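Side-chain contacts in extracellular solute-binding protein, family 1 (Bifidobacterium longum subsp. infantis, PDB 6FTH), which probably binds human milk oligosaccharides outside the cell and hands them to an ABC transporter for uptake: residues 117-120 with 121-125; 181-185 with 186-190; 75-79 with 80-84. All blocks are in the same frame, centred on the assembly; numbering follows the deposited sequence.

All three contacts are local, each joining the last turn of a helix to the residues that leave it. Interaction 3 (75-84) comes first along the chain, where helix 67-80 runs out toward strand 86-88; interaction 1 (117-125) follows at the break between helices 114-122 and 124-130; interaction 2 (181-190) ends helix 173-185. Interactions 1 and 3 are the closer pair, with centres 30 Å apart and nearest atoms about 18 Å apart. Interaction 2 lies on the opposite side of the chain's centre from both, its centre 51 Å from that of interaction 1 and 56 Å from that of interaction 3. Such spacing is consistent with the two-lobed build of solute-binding proteins.

Interaction 1: residues 117-120 with 121-125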
loop_
_atom_site.group_PDB
_atom_site.type_symbol
_atom_site.label_atom_id
_atom_site.label_comp_id
_atom_site.label_asym_id
_atom_site.label_seq_id
_atom_site.Cartn_x
_atom_site.Cartn_y
_atom_site.Cartn_z
ATOM N N LYS A 117 5.759 -6.441 22.795
ATOM C CA LYS A 117 6.461 -7.718 22.705
ATOM C C LYS A 117 5.535 -8.816 22.197
ATOM O O LYS A 117 5.945 -9.680 21.413
ATOM C CB LYS A 117 7.028 -8.118 24.071
ATOM C CG LYS A 117 8.288 -7.395 24.456
ATOM C CD LYS A 117 9.052 -8.151 25.539
ATOM C CE LYS A 117 8.300 -8.199 26.838
ATOM N NZ LYS A 117 9.201 -8.791 27.894
ATOM N N GLN A 118 4.285 -8.821 22.656
ATOM C CA GLN A 118 3.341 -9.836 22.207
ATOM C C GLN A 118 3.028 -9.663 20.725
ATOM O O GLN A 118 2.958 -10.644 19.971
ATOM C CB GLN A 118 2.069 -9.760 23.052
ATOM C CG GLN A 118 1.108 -10.859 22.782
ATOM C CD GLN A 118 1.607 -12.180 23.300
ATOM O OE1 GLN A 118 2.403 -12.222 24.242
ATOM N NE2 GLN A 118 1.161 -13.260 22.688
ATOM N N PHE A 119 2.848 -8.411 20.292
ATOM C CA PHE A 119 2.701 -8.122 18.868
ATOM C C PHE A 119 3.839 -8.767 18.080
ATOM O O PHE A 119 3.604 -9.508 17.119
ATOM C CB PHE A 119 2.665 -6.588 18.716
ATOM C CG PHE A 119 2.578 -6.048 17.289
ATOM C CD1 PHE A 119 2.166 -6.803 16.208
ATOM C CD2 PHE A 119 2.945 -4.725 17.066
ATOM C CE1 PHE A 119 2.109 -6.252 14.933
ATOM C CE2 PHE A 119 2.868 -4.165 15.799
ATOM C CZ PHE A 119 2.457 -4.934 14.737
ATOM N N PHE A 120 5.075 -8.529 18.514
ATOM C CA PHE A 120 6.237 -9.031 17.794
ATOM C C PHE A 120 6.366 -10.546 17.879
ATOM O O PHE A 120 6.880 -11.159 16.941
ATOM C CB PHE A 120 7.507 -8.364 18.333
ATOM C CG PHE A 120 7.619 -6.894 18.020
ATOM C CD1 PHE A 120 6.748 -6.253 17.125
ATOM C CD2 PHE A 120 8.622 -6.144 18.607
ATOM C CE1 PHE A 120 6.900 -4.902 16.830
ATOM C CE2 PHE A 120 8.775 -4.797 18.310
ATOM C CZ PHE A 120 7.903 -4.176 17.437
ATOM N N LYS A 121 5.926 -11.155 18.985
ATOM C CA LYS A 121 5.912 -12.613 19.084
ATOM C C LYS A 121 4.968 -13.219 18.059
ATOM O O LYS A 121 5.314 -14.183 17.364
ATOM C CB LYS A 121 5.473 -13.057 20.480
ATOM C CG LYS A 121 5.406 -14.606 20.643
ATOM C CD LYS A 121 4.979 -15.024 22.049
ATOM C CE LYS A 121 5.158 -16.539 22.288
ATOM N NZ LYS A 121 4.458 -17.361 21.267
ATOM N N GLU A 122 3.743 -12.673 17.968
ATOM C CA GLU A 122 2.743 -13.209 17.060
ATOM C C GLU A 122 3.000 -12.821 15.613
ATOM O O GLU A 122 2.625 -13.570 14.703
ATOM C CB GLU A 122 1.345 -12.751 17.502
ATOM C CG GLU A 122 0.971 -13.200 18.932
ATOM C CD GLU A 122 -0.519 -13.056 19.298
ATOM O OE1 GLU A 122 -1.379 -13.039 18.389
ATOM O OE2 GLU A 122 -0.825 -12.972 20.512
ATOM N N LYS A 123 3.615 -11.655 15.373
ATOM C CA LYS A 123 3.868 -11.139 14.028
ATOM C C LYS A 123 5.325 -10.698 13.897
ATOM O O LYS A 123 5.622 -9.501 13.796
ATOM C CB LYS A 123 2.905 -9.989 13.734
ATOM C CG LYS A 123 1.443 -10.459 13.795
ATOM C CD LYS A 123 0.438 -9.364 13.499
ATOM C CE LYS A 123 -0.981 -9.937 13.495
ATOM N NZ LYS A 123 -1.223 -10.774 12.299
ATOM N N PRO A 124 6.262 -11.653 13.846
ATOM C CA PRO A 124 7.690 -11.291 13.827
ATOM C C PRO A 124 8.112 -10.400 12.671
ATOM O O PRO A 124 9.079 -9.639 12.816
ATOM C CB PRO A 124 8.395 -12.654 13.775
ATOM C CG PRO A 124 7.352 -13.634 13.332
ATOM C CD PRO A 124 6.057 -13.107 13.867
ATOM N N ASP A 125 7.428 -10.461 11.525
ATOM C CA ASP A 125 7.823 -9.652 10.386
ATOM C C ASP A 125 7.485 -8.192 10.608
ATOM O O ASP A 125 8.031 -7.329 9.912
ATOM C CB ASP A 125 7.146 -10.143 9.099
ATOM C CG ASP A 125 7.870 -11.317 8.463
ATOM O OD1 ASP A 125 8.850 -11.816 9.058
ATOM O OD2 ASP A 125 7.459 -11.732 7.361
#
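The C-terminal turn of helix 114-122, and the break before helix 124-130, bring Gln-118 beside Glu-122 and Phe-119 beside Lys-123, two i to i+4 pairs. On the outer face Gln-118 NE2 donates to Glu-122 OE2 over 3.0 Å, and the bond is almost straight, at 177°. The acceptor lies in the plane of the amide, and OE2 receives the N-H on its anti lone pair, the one turned from the other carboxylate oxygen. Amide and carboxylate planes stand nearly perpendicular, 82° apart. Glutamine suits the place because it has an amide N-H to give to the carboxylate and a chain long enough to reach one turn on; that chain bends at chi2 (71°), which swings the amide round so that NE2 meets the carboxylate.

Toward the interior, the ring of Phe-119 takes the aliphatic part of Lys-123 at its edge, with Lys-123 CD 3.8 Å from Phe-119 CE1 and close to the ring plane. Lysine fits here because its methylenes can pack on the aromatic edge while its ammonium travels onward to salt bridges with Glu-335 and Asp-415.

The backbone follows suit. Lys-121 N bonds to Lys-117 O and Glu-122 N to Gln-118 O, and Lys-123 N reaches Phe-119 O at 2.8 Å although Lys-123 itself already departs from helical angles. The next residue, Pro-124, has no N-H to give, so Phe-120 O meets instead its CA, in a CA-H...O contact of 3.2 Å. A proline here interrupts the bonding pattern between the two helices.

Among its neighbours, Phe-119 stacks on Trp-412, which Gln-118 and Glu-122 also touch. Both Phe-119 and Phe-120 press on Pro-141 of strand 140-143; Phe-119 also meets Ala-126 and Phe-120 Gln-127, both of helix 124-130.

Interaction 2: residues 181-185 with 186-190; sequences KAFKT and EDPNG
Glu-186 folds back over Ala-182, one turn earlier in the chain, and its carboxylate rests on that methyl group: Ala-182 CB lies 3.7 Å from Glu-186 OE2. With CG anti to the carbonyl carbon (chi1 -57°) and the chain extended beyond it, the side chain runs back along the helix surface. Alanine is small enough to let it lie so close. Further on, Pro-188 sets its CD 3.4 Å from Phe-183 O, while Pro-188 CG comes to 4.4 Å from Phe-183 CD1, approaching the ring obliquely. Replacing Pro-188 by a glycine would probably open a gap beside Phe-183 and let the backbone after the helix move more freely.

These contacts belong to the C-terminal end of helix 173-185. The backbone bond from Glu-186 N to Ala-182 O measures 2.9 Å. Thr-185 ties its hydroxyl back into the helix: OG1 donates to Lys-181 O over 3.1 Å, reaching that oxygen from the face opposite the one used by Thr-185 N, so two donors grip one carbonyl. A short-branched hydroxyl residue is well suited to that return bond.

Beyond it, a water links the helix end to the loop, donating to Lys-184 O and accepting from Asp-187 N at 2.9 Å. The chain then makes a type I beta turn from Asp-187 to Gly-190, closed by Gly-190 N on Asp-187 O, and glycine tolerates the positive phi at its end. Asp-187 OD2 accepts from Gly-192 N, and Asn-189 ND2 donates to Ala-290 O and Asp-195 OD2. Trp-161 of helix 159-165 meets Phe-183 edge-to-face and also touches Pro-188.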
loop_
_atom_site.group_PDB
_atom_site.type_symbol
_atom_site.label_atom_id
_atom_site.label_comp_id
_atom_site.label_asym_id
_atom_site.label_seq_id
_atom_site.Cartn_x
_atom_site.Cartn_y
_atom_site.Cartn_z
ATOM N N LYS A 181 -11.698 -6.149 -27.405
ATOM C CA LYS A 181 -12.297 -5.779 -28.690
ATOM C C LYS A 181 -13.803 -5.983 -28.669
ATOM O O LYS A 181 -14.557 -5.173 -29.224
ATOM C CB LYS A 181 -11.671 -6.589 -29.823
ATOM C CG LYS A 181 -10.215 -6.202 -30.120
ATOM C CD LYS A 181 -9.543 -7.048 -31.183
ATOM C CE LYS A 181 -8.114 -6.541 -31.453
ATOM N NZ LYS A 181 -7.346 -7.479 -32.356
ATOM N N ALA A 182 -14.259 -7.074 -28.066
ATOM C CA ALA A 182 -15.691 -7.317 -27.940
ATOM C C ALA A 182 -16.357 -6.254 -27.086
ATOM O O ALA A 182 -17.437 -5.748 -27.428
ATOM C CB ALA A 182 -15.907 -8.699 -27.338
ATOM N N PHE A 183 -15.730 -5.884 -25.969
ATOM C CA PHE A 183 -16.255 -4.803 -25.144
ATOM C C PHE A 183 -16.354 -3.520 -25.945
ATOM O O PHE A 183 -17.310 -2.745 -25.786
ATOM C CB PHE A 183 -15.349 -4.564 -23.924
ATOM C CG PHE A 183 -15.398 -5.649 -22.853
ATOM C CD1 PHE A 183 -16.299 -6.708 -22.885
ATOM C CD2 PHE A 183 -14.523 -5.569 -21.787
ATOM C CE1 PHE A 183 -16.306 -7.655 -21.856
ATOM C CE2 PHE A 183 -14.523 -6.490 -20.774
ATOM C CZ PHE A 183 -15.405 -7.542 -20.801
ATOM N N LYS A 184 -15.376 -3.275 -26.819
ATOM C CA LYS A 184 -15.351 -2.021 -27.546
ATOM C C LYS A 184 -16.507 -1.945 -28.531
ATOM O O LYS A 184 -17.139 -0.894 -28.660
ATOM C CB LYS A 184 -14.012 -1.847 -28.261
ATOM C CG LYS A 184 -13.898 -0.496 -28.968
ATOM C CD LYS A 184 -12.594 -0.287 -29.673
ATOM C CE LYS A 184 -12.484 1.148 -30.253
ATOM N NZ LYS A 184 -12.676 2.269 -29.251
ATOM N N THR A 185 -16.834 -3.055 -29.198
ATOM C CA THR A 185 -17.700 -2.982 -30.372
ATOM C C THR A 185 -19.089 -3.564 -30.181
ATOM O O THR A 185 -19.961 -3.297 -31.012
ATOM C CB THR A 185 -17.065 -3.700 -31.570
ATOM O OG1 THR A 185 -16.822 -5.076 -31.265
ATOM C CG2 THR A 185 -15.750 -3.026 -31.949
ATOM N N GLU A 186 -19.314 -4.365 -29.138
ATOM C CA GLU A 186 -20.558 -5.103 -28.989
ATOM C C GLU A 186 -21.516 -4.495 -27.952
ATOM O O GLU A 186 -22.486 -5.153 -27.581
ATOM C CB GLU A 186 -20.264 -6.584 -28.687
ATOM C CG GLU A 186 -19.377 -7.227 -29.778
ATOM C CD GLU A 186 -18.994 -8.655 -29.503
ATOM O OE1 GLU A 186 -19.556 -9.265 -28.566
ATOM O OE2 GLU A 186 -18.123 -9.183 -30.237
ATOM N N ASP A 187 -21.306 -3.256 -27.518
ATOM C CA ASP A 187 -22.270 -2.543 -26.687
ATOM C C ASP A 187 -22.731 -3.378 -25.490
ATOM O O ASP A 187 -23.938 -3.537 -25.259
ATOM C CB ASP A 187 -23.472 -2.125 -27.526
ATOM C CG ASP A 187 -24.363 -1.132 -26.810
ATOM O OD1 ASP A 187 -23.848 -0.356 -25.985
ATOM O OD2 ASP A 187 -25.593 -1.125 -27.067
ATOM N N PRO A 188 -21.810 -3.916 -24.692
ATOM C CA PRO A 188 -22.246 -4.788 -23.596
ATOM C C PRO A 188 -23.133 -4.097 -22.586
ATOM O O PRO A 188 -23.925 -4.770 -21.925
ATOM C CB PRO A 188 -20.925 -5.273 -22.975
ATOM C CG PRO A 188 -19.917 -4.225 -23.360
ATOM C CD PRO A 188 -20.342 -3.841 -24.767
ATOM N N ASN A 189 -23.043 -2.777 -22.425
ATOM C CA ASN A 189 -23.925 -2.111 -21.471
ATOM C C ASN A 189 -25.286 -1.756 -22.054
ATOM O O ASN A 189 -26.123 -1.219 -21.320
ATOM C CB ASN A 189 -23.257 -0.911 -20.772
ATOM C CG ASN A 189 -23.089 0.324 -21.660
ATOM O OD1 ASN A 189 -23.693 0.438 -22.728
ATOM N ND2 ASN A 189 -22.304 1.280 -21.180
ATOM N N GLY A 190 -25.508 -2.037 -23.338
ATOM C CA GLY A 190 -26.839 -2.026 -23.919
ATOM C C GLY A 190 -27.414 -0.672 -24.264
ATOM O O GLY A 190 -28.595 -0.600 -24.620
HETATM O O HOH W 1 -19.797 -0.752 -27.685
#

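Interaction 3: residues 75-79 with 80-84; sequences NATLA and AGKIA
Thr-77 and Lys-82 meet across the end of helix 67-80, whose last turn is closed by a Schellman motif. The backbone bonds come first. Ala-80 N holds Ala-76 O at 3.0 Å in an ordinary helical bond. Beyond it the chain turns back at Gly-81, whose positive phi (67°) is easily adopted by a residue without a CB. Two bonds then return to the last turn: Lys-82 N reaches Thr-77 O at 3.3 Å, and Gly-81 N reaches Leu-78 O at 3.0 Å, the latter donor standing above the carbonyl plane instead of on a lone pair.

The van der Waals contacts centre on Thr-77. Its methyl CG2, anti to the backbone N, points at the turned-back chain and touches Lys-82 O at 3.2 Å, and lies 4.3 Å from Ile-83 CG2. A beta-branched residue serves two ends here, apolar on one branch and polar on the other. Ala-80, with only a methyl, sets CB 3.4 Å from Ala-76 O.

Water mediates the remaining polar link. Lys-82 lets its chain run back beside the helix, bending at chi4 (-68°), and NZ donates over 3.2 Å to a water that in turn donates to Thr-77 OG1. That hydroxyl is also hydrogen-bonded to Gln-73 O, one turn earlier. A long lysine is suited to span this distance.

Leaving the turn, the chain heads for strand 86-88: Ile-83 packs on Phe-103 and Ser-344, Ala-84 touches Ser-31 and Leu-33 of strand 29-36, and Leu-78 on the helix meets Phe-91 and Phe-99.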
loop_
_atom_site.group_PDB
_atom_site.type_symbol
_atom_site.label_atom_id
_atom_site.label_comp_id
_atom_site.label_asym_id
_atom_site.label_seq_id
_atom_site.Cartn_x
_atom_site.Cartn_y
_atom_site.Cartn_z
ATOM N N ASN A 75 10.583 17.571 7.023
ATOM C CA ASN A 75 12.025 17.745 6.881
ATOM C C ASN A 75 12.520 18.897 7.744
ATOM O O ASN A 75 13.517 18.764 8.461
ATOM C CB ASN A 75 12.387 17.964 5.415
ATOM C CG ASN A 75 12.185 16.723 4.579
ATOM O OD1 ASN A 75 11.998 15.625 5.111
ATOM N ND2 ASN A 75 12.232 16.882 3.257
ATOM N N ALA A 76 11.803 20.017 7.730
ATOM C CA ALA A 76 12.182 21.149 8.570
ATOM C C ALA A 76 12.113 20.787 10.049
ATOM O O ALA A 76 12.951 21.225 10.846
ATOM C CB ALA A 76 11.266 22.331 8.264
ATOM N N THR A 77 11.112 19.991 10.436
ATOM C CA THR A 77 10.974 19.590 11.836
ATOM C C THR A 77 12.163 18.748 12.275
ATOM O O THR A 77 12.737 18.968 13.348
ATOM C CB THR A 77 9.649 18.831 12.021
ATOM O OG1 THR A 77 8.550 19.695 11.698
ATOM C CG2 THR A 77 9.483 18.339 13.452
ATOM N N LEU A 78 12.555 17.777 11.451
ATOM C CA LEU A 78 13.730 16.967 11.765
ATOM C C LEU A 78 14.997 17.820 11.807
ATOM O O LEU A 78 15.816 17.691 12.725
ATOM C CB LEU A 78 13.877 15.847 10.733
ATOM C CG LEU A 78 12.842 14.727 10.857
ATOM C CD1 LEU A 78 12.736 13.925 9.562
ATOM C CD2 LEU A 78 13.171 13.833 12.033
ATOM N N ALA A 79 15.187 18.682 10.803
ATOM C CA ALA A 79 16.392 19.507 10.756
ATOM C C ALA A 79 16.517 20.378 11.997
ATOM O O ALA A 79 17.625 20.606 12.496
ATOM C CB ALA A 79 16.375 20.380 9.506
ATOM N N ALA A 80 15.391 20.876 12.512
ATOM C CA ALA A 80 15.399 21.712 13.706
ATOM C C ALA A 80 15.432 20.916 15.002
ATOM O O ALA A 80 15.654 21.505 16.066
ATOM C CB ALA A 80 14.153 22.583 13.717
ATOM N N GLY A 81 15.176 19.611 14.953
ATOM C CA GLY A 81 15.087 18.828 16.165
ATOM C C GLY A 81 13.910 19.165 17.049
ATOM O O GLY A 81 13.931 18.839 18.236
ATOM N N LYS A 82 12.866 19.794 16.510
ATOM C CA LYS A 82 11.712 20.165 17.337
ATOM C C LYS A 82 10.667 19.059 17.247
ATOM O O LYS A 82 9.672 19.143 16.526
ATOM C CB LYS A 82 11.146 21.525 16.942
ATOM C CG LYS A 82 10.630 21.670 15.509
ATOM C CD LYS A 82 9.858 22.999 15.363
ATOM C CE LYS A 82 9.368 23.241 13.939
ATOM N NZ LYS A 82 10.477 23.500 12.971
ATOM N N ILE A 83 10.888 18.004 18.016
ATOM C CA ILE A 83 10.018 16.835 17.955
ATOM C C ILE A 83 9.249 16.690 19.260
ATOM O O ILE A 83 9.761 16.990 20.346
ATOM C CB ILE A 83 10.778 15.551 17.569
ATOM C CG1 ILE A 83 11.726 15.114 18.668
ATOM C CG2 ILE A 83 11.564 15.765 16.250
ATOM C CD1 ILE A 83 12.265 13.715 18.431
ATOM N N ALA A 84 8.003 16.244 19.142
ATOM C CA ALA A 84 7.194 15.960 20.314
ATOM C C ALA A 84 7.764 14.755 21.057
ATOM O O ALA A 84 8.544 13.966 20.511
ATOM C CB ALA A 84 5.761 15.653 19.896
HETATM O O HOH W 2 8.534 22.638 10.579
#